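Local coordinates for extracellular solute-binding protein, family 7 (Colwellia psychrerythraea, PDB 4PET) that binds pyruvate together with a calcium ion and probably delivers it to a TRAP-type transporter in the membrane, at residues Val111-Trp123 with Ser331-Thr343. Numbering follows the deposited sequence.
Sequences VPFGMIASEQHAW and SLNDYKHQIRAWT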
ATOM      1  N   VAL A 111      -7.141 -14.538   3.129  1.00 25.31           N
ATOM      2  CA  VAL A 111      -7.723 -15.820   2.715  1.00 23.92           C
ATOM      3  C   VAL A 111      -7.116 -16.313   1.397  1.00 20.22           C
ATOM      4  O   VAL A 111      -6.739 -15.510   0.532  1.00 18.31           O
ATOM      5  CB  VAL A 111      -9.266 -15.776   2.559  1.00 25.63           C
ATOM      6  CG1 VAL A 111      -9.907 -15.189   3.812  1.00 28.41           C
ATOM      7  CG2 VAL A 111      -9.671 -14.957   1.372  1.00 28.65           C
ATOM      8  N   PRO A 112      -6.979 -17.640   1.262  1.00 22.17           N
ATOM      9  CA  PRO A 112      -6.455 -18.252   0.037  1.00 21.83           C
ATOM     10  C   PRO A 112      -7.223 -17.732  -1.168  1.00 20.20           C
ATOM     11  O   PRO A 112      -8.436 -17.597  -1.126  1.00 18.67           O
ATOM     12  CB  PRO A 112      -6.694 -19.754   0.269  1.00 24.86           C
ATOM     13  CG  PRO A 112      -6.614 -19.896   1.767  1.00 22.09           C
ATOM     14  CD  PRO A 112      -7.268 -18.645   2.300  1.00 20.70           C
ATOM     15  N   PHE A 113      -6.510 -17.398  -2.232  1.00 18.01           N
ATOM     16  CA  PHE A 113      -7.117 -16.845  -3.439  1.00 24.81           C
ATOM     17  C   PHE A 113      -7.850 -15.507  -3.226  1.00 23.90           C
ATOM     18  O   PHE A 113      -8.584 -15.036  -4.099  1.00 21.83           O
ATOM     19  CB  PHE A 113      -8.012 -17.908  -4.102  1.00 20.59           C
ATOM     20  CG  PHE A 113      -7.331 -19.233  -4.224  1.00 20.87           C
ATOM     21  CD1 PHE A 113      -6.309 -19.420  -5.141  1.00 28.81           C
ATOM     22  CD2 PHE A 113      -7.659 -20.274  -3.401  1.00 19.27           C
ATOM     23  CE1 PHE A 113      -5.653 -20.633  -5.229  1.00 25.30           C
ATOM     24  CE2 PHE A 113      -6.996 -21.496  -3.489  1.00 18.45           C
ATOM     25  CZ  PHE A 113      -6.010 -21.666  -4.412  1.00 22.21           C
ATOM     26  N   GLY A 114      -7.562 -14.843  -2.115  1.00 19.15           N
ATOM     27  CA  GLY A 114      -8.181 -13.556  -1.821  1.00 27.30           C
ATOM     28  C   GLY A 114      -7.439 -12.333  -2.322  1.00 27.46           C
ATOM     29  O   GLY A 114      -6.818 -12.337  -3.408  1.00 24.63           O
HETATM   30  N   MSE A 115      -7.524 -11.260  -1.546  1.00 25.84           N
HETATM   31  CA  MSE A 115      -7.043  -9.958  -2.007  1.00 22.16           C
HETATM   32  C   MSE A 115      -5.573  -9.772  -1.756  1.00 21.51           C
HETATM   33  O   MSE A 115      -5.031 -10.315  -0.785  1.00 21.42           O
HETATM   34  CB  MSE A 115      -7.813  -8.833  -1.320  1.00 24.33           C
HETATM   35  CG  MSE A 115      -9.130  -8.595  -2.000  1.00 25.43           C
HETATM   36 SE   MSE A 115     -10.220  -7.265  -1.102  0.87 19.29          SE
HETATM   37  CE  MSE A 115     -10.839  -8.343   0.352  1.00 19.50           C
ATOM     38  N   ILE A 116      -4.923  -9.027  -2.646  1.00 17.46           N
ATOM     39  CA  ILE A 116      -3.553  -8.578  -2.382  1.00 17.67           C
ATOM     40  C   ILE A 116      -3.600  -7.433  -1.413  1.00 18.40           C
ATOM     41  O   ILE A 116      -4.695  -6.958  -1.057  1.00 19.94           O
ATOM     42  CB  ILE A 116      -2.808  -8.193  -3.655  1.00 16.90           C
ATOM     43  CG1 ILE A 116      -3.482  -7.025  -4.379  1.00 21.39           C
ATOM     44  CG2 ILE A 116      -2.767  -9.397  -4.567  1.00 20.59           C
ATOM     45  CD1 ILE A 116      -2.709  -6.581  -5.642  1.00 22.97           C
ATOM     46  N   ALA A 117      -2.431  -6.967  -0.987  1.00 21.15           N
ATOM     47  CA  ALA A 117      -2.371  -6.016   0.121  1.00 20.30           C
ATOM     48  C   ALA A 117      -3.079  -4.697  -0.184  1.00 23.03           C
ATOM     49  O   ALA A 117      -3.823  -4.173   0.651  1.00 21.12           O
ATOM     50  CB  ALA A 117      -0.926  -5.763   0.546  1.00 20.42           C
ATOM     51  N   SER A 118      -2.843  -4.145  -1.369  1.00 18.89           N
ATOM     52  CA  SER A 118      -3.386  -2.826  -1.665  1.00 22.41           C
ATOM     53  C   SER A 118      -4.909  -2.910  -1.709  1.00 23.97           C
ATOM     54  O   SER A 118      -5.605  -1.985  -1.312  1.00 22.92           O
ATOM     55  CB  SER A 118      -2.845  -2.326  -2.988  1.00 22.75           C
ATOM     56  OG  SER A 118      -3.280  -3.192  -4.027  1.00 24.71           O
ATOM     57  N   GLU A 119      -5.420  -4.034  -2.178  1.00 18.23           N
ATOM     58  CA  GLU A 119      -6.869  -4.283  -2.197  1.00 18.11           C
ATOM     59  C   GLU A 119      -7.434  -4.419  -0.793  1.00 20.36           C
ATOM     60  O   GLU A 119      -8.496  -3.870  -0.467  1.00 21.08           O
ATOM     61  CB  GLU A 119      -7.167  -5.551  -2.992  1.00 23.16           C
ATOM     62  CG  GLU A 119      -6.722  -5.462  -4.451  1.00 20.16           C
ATOM     63  CD  GLU A 119      -6.942  -6.725  -5.224  1.00 22.04           C
ATOM     64  OE1 GLU A 119      -7.112  -6.641  -6.456  1.00 25.14           O
ATOM     65  OE2 GLU A 119      -6.908  -7.818  -4.626  1.00 19.75           O
ATOM     66  N   GLN A 120      -6.741  -5.171   0.042  1.00 21.22           N
ATOM     67  CA  GLN A 120      -7.233  -5.450   1.380  1.00 21.96           C
ATOM     68  C   GLN A 120      -7.260  -4.169   2.217  1.00 24.60           C
ATOM     69  O   GLN A 120      -8.165  -3.975   3.030  1.00 21.65           O
ATOM     70  CB  GLN A 120      -6.414  -6.539   2.040  1.00 28.83           C
ATOM     71  CG  GLN A 120      -7.012  -7.044   3.336  1.00 30.84           C
ATOM     72  CD  GLN A 120      -6.010  -7.876   4.088  1.00 39.03           C
ATOM     73  OE1 GLN A 120      -4.849  -7.480   4.238  1.00 38.92           O
ATOM     74  NE2 GLN A 120      -6.424  -9.041   4.523  1.00 45.09           N
ATOM     75  N   HIS A 121      -6.340  -3.244   1.962  1.00 20.98           N
ATOM     76  CA  HIS A 121      -6.385  -1.985   2.680  1.00 22.83           C
ATOM     77  C   HIS A 121      -7.628  -1.157   2.308  1.00 21.33           C
ATOM     78  O   HIS A 121      -8.258  -0.572   3.170  1.00 19.77           O
ATOM     79  CB  HIS A 121      -5.101  -1.208   2.428  1.00 21.50           C
ATOM     80  CG  HIS A 121      -3.905  -1.837   3.069  1.00 32.51           C
ATOM     81  ND1 HIS A 121      -2.612  -1.574   2.665  1.00 29.67           N
ATOM     82  CD2 HIS A 121      -3.809  -2.705   4.104  1.00 29.57           C
ATOM     83  CE1 HIS A 121      -1.773  -2.260   3.421  1.00 31.64           C
ATOM     84  NE2 HIS A 121      -2.475  -2.956   4.301  1.00 33.33           N
ATOM     85  N   ALA A 122      -7.982  -1.148   1.030  1.00 17.41           N
ATOM     86  CA  ALA A 122      -9.201  -0.529   0.566  1.00 23.24           C
ATOM     87  C   ALA A 122     -10.379  -1.176   1.270  1.00 20.54           C
ATOM     88  O   ALA A 122     -11.328  -0.490   1.726  1.00 21.30           O
ATOM     89  CB  ALA A 122      -9.333  -0.704  -0.940  1.00 16.51           C
ATOM     90  N   TRP A 123     -10.339  -2.494   1.330  1.00 19.96           N
ATOM     91  CA  TRP A 123     -11.430  -3.233   1.936  1.00 21.09           C
ATOM     92  C   TRP A 123     -11.571  -2.869   3.410  1.00 21.69           C
ATOM     93  O   TRP A 123     -12.693  -2.577   3.849  1.00 22.26           O
ATOM     94  CB  TRP A 123     -11.253  -4.746   1.785  1.00 15.59           C
ATOM     95  CG  TRP A 123     -12.317  -5.522   2.514  1.00 17.09           C
ATOM     96  CD1 TRP A 123     -13.609  -5.669   2.137  1.00 21.18           C
ATOM     97  CD2 TRP A 123     -12.179  -6.245   3.761  1.00 19.32           C
ATOM     98  NE1 TRP A 123     -14.300  -6.416   3.070  1.00 24.01           N
ATOM     99  CE2 TRP A 123     -13.443  -6.785   4.072  1.00 20.21           C
ATOM    100  CE3 TRP A 123     -11.120  -6.477   4.633  1.00 16.55           C
ATOM    101  CZ2 TRP A 123     -13.666  -7.571   5.209  1.00 27.34           C
ATOM    102  CZ3 TRP A 123     -11.346  -7.236   5.780  1.00 18.88           C
ATOM    103  CH2 TRP A 123     -12.607  -7.780   6.056  1.00 20.39           C
ATOM    104  N   SER A 331     -18.906 -10.163   2.059  1.00 21.36           N
ATOM    105  CA  SER A 331     -18.255  -8.870   1.913  1.00 26.34           C
ATOM    106  C   SER A 331     -16.904  -9.035   1.231  1.00 27.15           C
ATOM    107  O   SER A 331     -16.564  -8.258   0.344  1.00 18.22           O
ATOM    108  CB  SER A 331     -18.081  -8.181   3.269  1.00 23.11           C
ATOM    109  OG  SER A 331     -17.321  -6.998   3.116  1.00 26.16           O
ATOM    110  N   LEU A 332     -16.135 -10.039   1.644  1.00 22.54           N
ATOM    111  CA  LEU A 332     -14.818 -10.275   1.055  1.00 25.14           C
ATOM    112  C   LEU A 332     -14.919 -10.674  -0.402  1.00 23.46           C
ATOM    113  O   LEU A 332     -14.120 -10.228  -1.221  1.00 25.84           O
ATOM    114  CB  LEU A 332     -14.045 -11.349   1.800  1.00 22.68           C
ATOM    115  CG  LEU A 332     -13.472 -10.949   3.147  1.00 22.37           C
ATOM    116  CD1 LEU A 332     -12.990 -12.191   3.861  1.00 21.02           C
ATOM    117  CD2 LEU A 332     -12.323  -9.918   2.993  1.00 21.18           C
ATOM    118  N   ASN A 333     -15.901 -11.519  -0.709  1.00 20.87           N
ATOM    119  CA  ASN A 333     -16.062 -12.064  -2.043  1.00 20.15           C
ATOM    120  C   ASN A 333     -16.547 -10.967  -3.028  1.00 25.52           C
ATOM    121  O   ASN A 333     -15.961 -10.759  -4.093  1.00 22.19           O
ATOM    122  CB  ASN A 333     -17.007 -13.283  -1.992  1.00 25.99           C
ATOM    123  CG  ASN A 333     -17.264 -13.886  -3.362  1.00 38.92           C
ATOM    124  OD1 ASN A 333     -18.388 -13.840  -3.882  1.00 42.63           O
ATOM    125  ND2 ASN A 333     -16.226 -14.464  -3.950  1.00 39.44           N
ATOM    126  N   ASP A 334     -17.581 -10.235  -2.638  1.00 23.65           N
ATOM    127  CA  ASP A 334     -18.096  -9.151  -3.472  1.00 24.88           C
ATOM    128  C   ASP A 334     -17.054  -8.061  -3.609  1.00 19.75           C
ATOM    129  O   ASP A 334     -16.883  -7.528  -4.688  1.00 23.25           O
ATOM    130  CB  ASP A 334     -19.319  -8.505  -2.847  1.00 23.03           C
ATOM    131  CG  ASP A 334     -20.503  -9.422  -2.801  1.00 31.25           C
ATOM    132  OD1 ASP A 334     -20.406 -10.527  -3.390  1.00 30.10           O
ATOM    133  OD2 ASP A 334     -21.509  -9.019  -2.165  1.00 27.64           O
ATOM    134  N   TYR A 335     -16.384  -7.713  -2.511  1.00 23.94           N
ATOM    135  CA  TYR A 335     -15.392  -6.654  -2.568  1.00 20.97           C
ATOM    136  C   TYR A 335     -14.222  -7.067  -3.476  1.00 24.40           C
ATOM    137  O   TYR A 335     -13.824  -6.308  -4.362  1.00 26.98           O
ATOM    138  CB  TYR A 335     -14.919  -6.182  -1.192  1.00 15.79           C
ATOM    139  CG  TYR A 335     -14.284  -4.787  -1.291  1.00 15.42           C
ATOM    140  CD1 TYR A 335     -15.075  -3.636  -1.204  1.00 22.83           C
ATOM    141  CD2 TYR A 335     -12.911  -4.627  -1.540  1.00 21.56           C
ATOM    142  CE1 TYR A 335     -14.520  -2.368  -1.331  1.00 23.90           C
ATOM    143  CE2 TYR A 335     -12.351  -3.368  -1.665  1.00 20.43           C
ATOM    144  CZ  TYR A 335     -13.155  -2.241  -1.564  1.00 28.27           C
ATOM    145  OH  TYR A 335     -12.594  -0.990  -1.706  1.00 24.60           O
ATOM    146  N   LYS A 336     -13.713  -8.280  -3.308  1.00 20.62           N
ATOM    147  CA  LYS A 336     -12.665  -8.759  -4.197  1.00 20.83           C
ATOM    148  C   LYS A 336     -13.097  -8.698  -5.661  1.00 23.41           C
ATOM    149  O   LYS A 336     -12.342  -8.225  -6.499  1.00 25.07           O
ATOM    150  CB  LYS A 336     -12.199 -10.157  -3.812  1.00 25.83           C
ATOM    151  CG  LYS A 336     -11.089 -10.672  -4.743  1.00 28.63           C
ATOM    152  CD  LYS A 336     -10.733 -12.103  -4.468  1.00 34.05           C
ATOM    153  CE  LYS A 336     -11.919 -13.008  -4.702  1.00 40.07           C
ATOM    154  NZ  LYS A 336     -11.525 -14.233  -5.422  1.00 51.65           N
ATOM    155  N   HIS A 337     -14.322  -9.123  -5.975  1.00 20.73           N
ATOM    156  CA  HIS A 337     -14.774  -9.081  -7.366  1.00 26.67           C
ATOM    157  C   HIS A 337     -14.695  -7.647  -7.930  1.00 27.57           C
ATOM    158  O   HIS A 337     -14.305  -7.424  -9.098  1.00 25.20           O
ATOM    159  CB  HIS A 337     -16.194  -9.656  -7.476  1.00 32.19           C
ATOM    160  CG  HIS A 337     -16.816  -9.506  -8.830  1.00 52.18           C
ATOM    161  ND1 HIS A 337     -16.466 -10.299  -9.905  1.00 63.61           N
ATOM    162  CD2 HIS A 337     -17.763  -8.651  -9.288  1.00 52.80           C
ATOM    163  CE1 HIS A 337     -17.172  -9.943 -10.964  1.00 58.26           C
ATOM    164  NE2 HIS A 337     -17.971  -8.949 -10.615  1.00 57.50           N
ATOM    165  N   GLN A 338     -15.058  -6.677  -7.095  1.00 25.41           N
ATOM    166  CA  GLN A 338     -15.144  -5.293  -7.522  1.00 32.16           C
ATOM    167  C   GLN A 338     -13.779  -4.656  -7.694  1.00 27.04           C
ATOM    168  O   GLN A 338     -13.490  -4.062  -8.741  1.00 27.35           O
ATOM    169  CB  GLN A 338     -15.939  -4.488  -6.517  1.00 25.65           C
ATOM    170  CG  GLN A 338     -15.896  -2.999  -6.762  1.00 28.54           C
ATOM    171  CD  GLN A 338     -16.868  -2.269  -5.878  1.00 33.40           C
ATOM    172  OE1 GLN A 338     -16.481  -1.574  -4.928  1.00 33.72           O
ATOM    173  NE2 GLN A 338     -18.141  -2.437  -6.171  1.00 31.06           N
ATOM    174  N   ILE A 339     -12.936  -4.807  -6.674  1.00 28.45           N
ATOM    175  CA  ILE A 339     -11.616  -4.172  -6.694  1.00 27.41           C
ATOM    176  C   ILE A 339     -10.634  -4.903  -7.638  1.00 23.31           C
ATOM    177  O   ILE A 339      -9.820  -4.255  -8.284  1.00 25.46           O
ATOM    178  CB  ILE A 339     -11.040  -4.038  -5.257  1.00 21.10           C
ATOM    179  CG1 ILE A 339      -9.889  -3.047  -5.222  1.00 27.28           C
ATOM    180  CG2 ILE A 339     -10.583  -5.417  -4.671  1.00 20.14           C
ATOM    181  CD1 ILE A 339     -10.317  -1.659  -5.470  1.00 33.02           C
ATOM    182  N   ARG A 340     -10.748  -6.224  -7.772  1.00 23.83           N
ATOM    183  CA  ARG A 340      -9.818  -6.968  -8.633  1.00 27.33           C
ATOM    184  C   ARG A 340      -9.944  -6.499 -10.064  1.00 31.49           C
ATOM    185  O   ARG A 340      -8.976  -6.485 -10.831  1.00 29.74           O
ATOM    186  CB  ARG A 340     -10.113  -8.465  -8.570  1.00 26.66           C
ATOM    187  CG  ARG A 340      -9.324  -9.335  -9.565  1.00 28.09           C
ATOM    188  CD  ARG A 340      -7.816  -9.275  -9.342  1.00 23.26           C
ATOM    189  NE  ARG A 340      -7.490  -9.370  -7.923  1.00 27.87           N
ATOM    190  CZ  ARG A 340      -7.280 -10.514  -7.277  1.00 25.03           C
ATOM    191  NH1 ARG A 340      -7.346 -11.669  -7.917  1.00 28.27           N
ATOM    192  NH2 ARG A 340      -6.987 -10.507  -5.983  1.00 21.22           N
ATOM    193  N   ALA A 341     -11.146  -6.114 -10.453  1.00 23.12           N
ATOM    194  CA  ALA A 341     -11.320  -5.634 -11.820  1.00 26.43           C
ATOM    195  C   ALA A 341     -10.416  -4.411 -12.054  1.00 24.22           C
ATOM    196  O   ALA A 341      -9.807  -4.253 -13.126  1.00 26.03           O
ATOM    197  CB  ALA A 341     -12.796  -5.308 -12.080  1.00 27.89           C
ATOM    198  N   TRP A 342     -10.309  -3.548 -11.052  1.00 27.85           N
ATOM    199  CA  TRP A 342      -9.485  -2.348 -11.170  1.00 27.72           C
ATOM    200  C   TRP A 342      -7.994  -2.677 -11.122  1.00 26.47           C
ATOM    201  O   TRP A 342      -7.178  -2.080 -11.830  1.00 23.66           O
ATOM    202  CB  TRP A 342      -9.812  -1.361 -10.040  1.00 25.00           C
ATOM    203  CG  TRP A 342      -8.794  -0.239  -9.925  1.00 24.59           C
ATOM    204  CD1 TRP A 342      -8.047   0.082  -8.828  1.00 28.39           C
ATOM    205  CD2 TRP A 342      -8.395   0.669 -10.963  1.00 24.41           C
ATOM    206  NE1 TRP A 342      -7.225   1.139  -9.113  1.00 27.09           N
ATOM    207  CE2 TRP A 342      -7.408   1.515 -10.420  1.00 29.56           C
ATOM    208  CE3 TRP A 342      -8.787   0.858 -12.293  1.00 24.16           C
ATOM    209  CZ2 TRP A 342      -6.814   2.544 -11.159  1.00 28.20           C
ATOM    210  CZ3 TRP A 342      -8.195   1.873 -13.026  1.00 26.46           C
ATOM    211  CH2 TRP A 342      -7.215   2.697 -12.467  1.00 23.37           C
ATOM    212  N   THR A 343      -7.634  -3.582 -10.226  1.00 26.10           N
ATOM    213  CA  THR A 343      -6.269  -4.076 -10.156  1.00 27.34           C
ATOM    214  C   THR A 343      -5.823  -4.641 -11.499  1.00 30.02           C
ATOM    215  O   THR A 343      -4.708  -4.387 -11.930  1.00 29.79           O
ATOM    216  CB  THR A 343      -6.181  -5.189  -9.094  1.00 24.92           C
ATOM    217  OG1 THR A 343      -6.323  -4.604  -7.789  1.00 25.00           O
ATOM    218  CG2 THR A 343      -4.861  -5.960  -9.208  1.00 25.14           C
TER
HETATM  219  O   HOH W   1      -7.356 -13.888  -6.549  1.00 26.64           O
HETATM  220  O   HOH W   2      -3.749  -3.181  -7.181  1.00 28.12           O
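E119 and R340 show how one buried carboxylate can tie a helix start to a neighbouring helix. Their flat groups lie nearly coplanar, 8° apart, and R340 presents its side: NE donates to OE1 of E119 at 3.1 Å and NH2 to OE2 at 3.0 Å, both bonds almost straight and on syn lone pairs. On the anti sides, T343 OG1 donates to E119 OE1 at 2.6 Å, while OE2, one turn into the helix, accepts the backbone N-H of the N-cap residue I116 from outside the carboxylate plane. With CG anti to its carbonyl carbon (chi1 -61°) and the chain then extended, E119 brings both oxygens to these four donors. Were E119 replaced by an alanine, the guanidinium would probably lose its counter-charge and be held less firmly, by G114 O and a water, and I116 N and T343 OG1 would lose this acceptor.

NH2 of R340 also donates to G114 O, in the guanidinium plane but above the carbonyl plane; that oxygen also accepts from Y350 of the second subunit. Water joins R340 NH1 to F113 O.

The apolar half centres on W123. L332 CD2 sits squarely over its six-membered ring, 3.5 Å from the centroid, and CE of selenomethionine M115 lies over the same face, toward the rim near CG. In the indole plane, NE1 donates to S331 OG at 3.1 Å. The indole turns an edge to the face of Y335 in an offset edge-to-face pair, and M115 SE meets the Y335 edge, 3.8 Å from CD2, a Met-aromatic contact. Y335 OH bonds H278 of the second subunit.

Helix 117-126 thus packs at the dimer interface, its segment at 130° to that of the long C-terminal helix 323-353, in this DctP-family TRAP solute-binding protein.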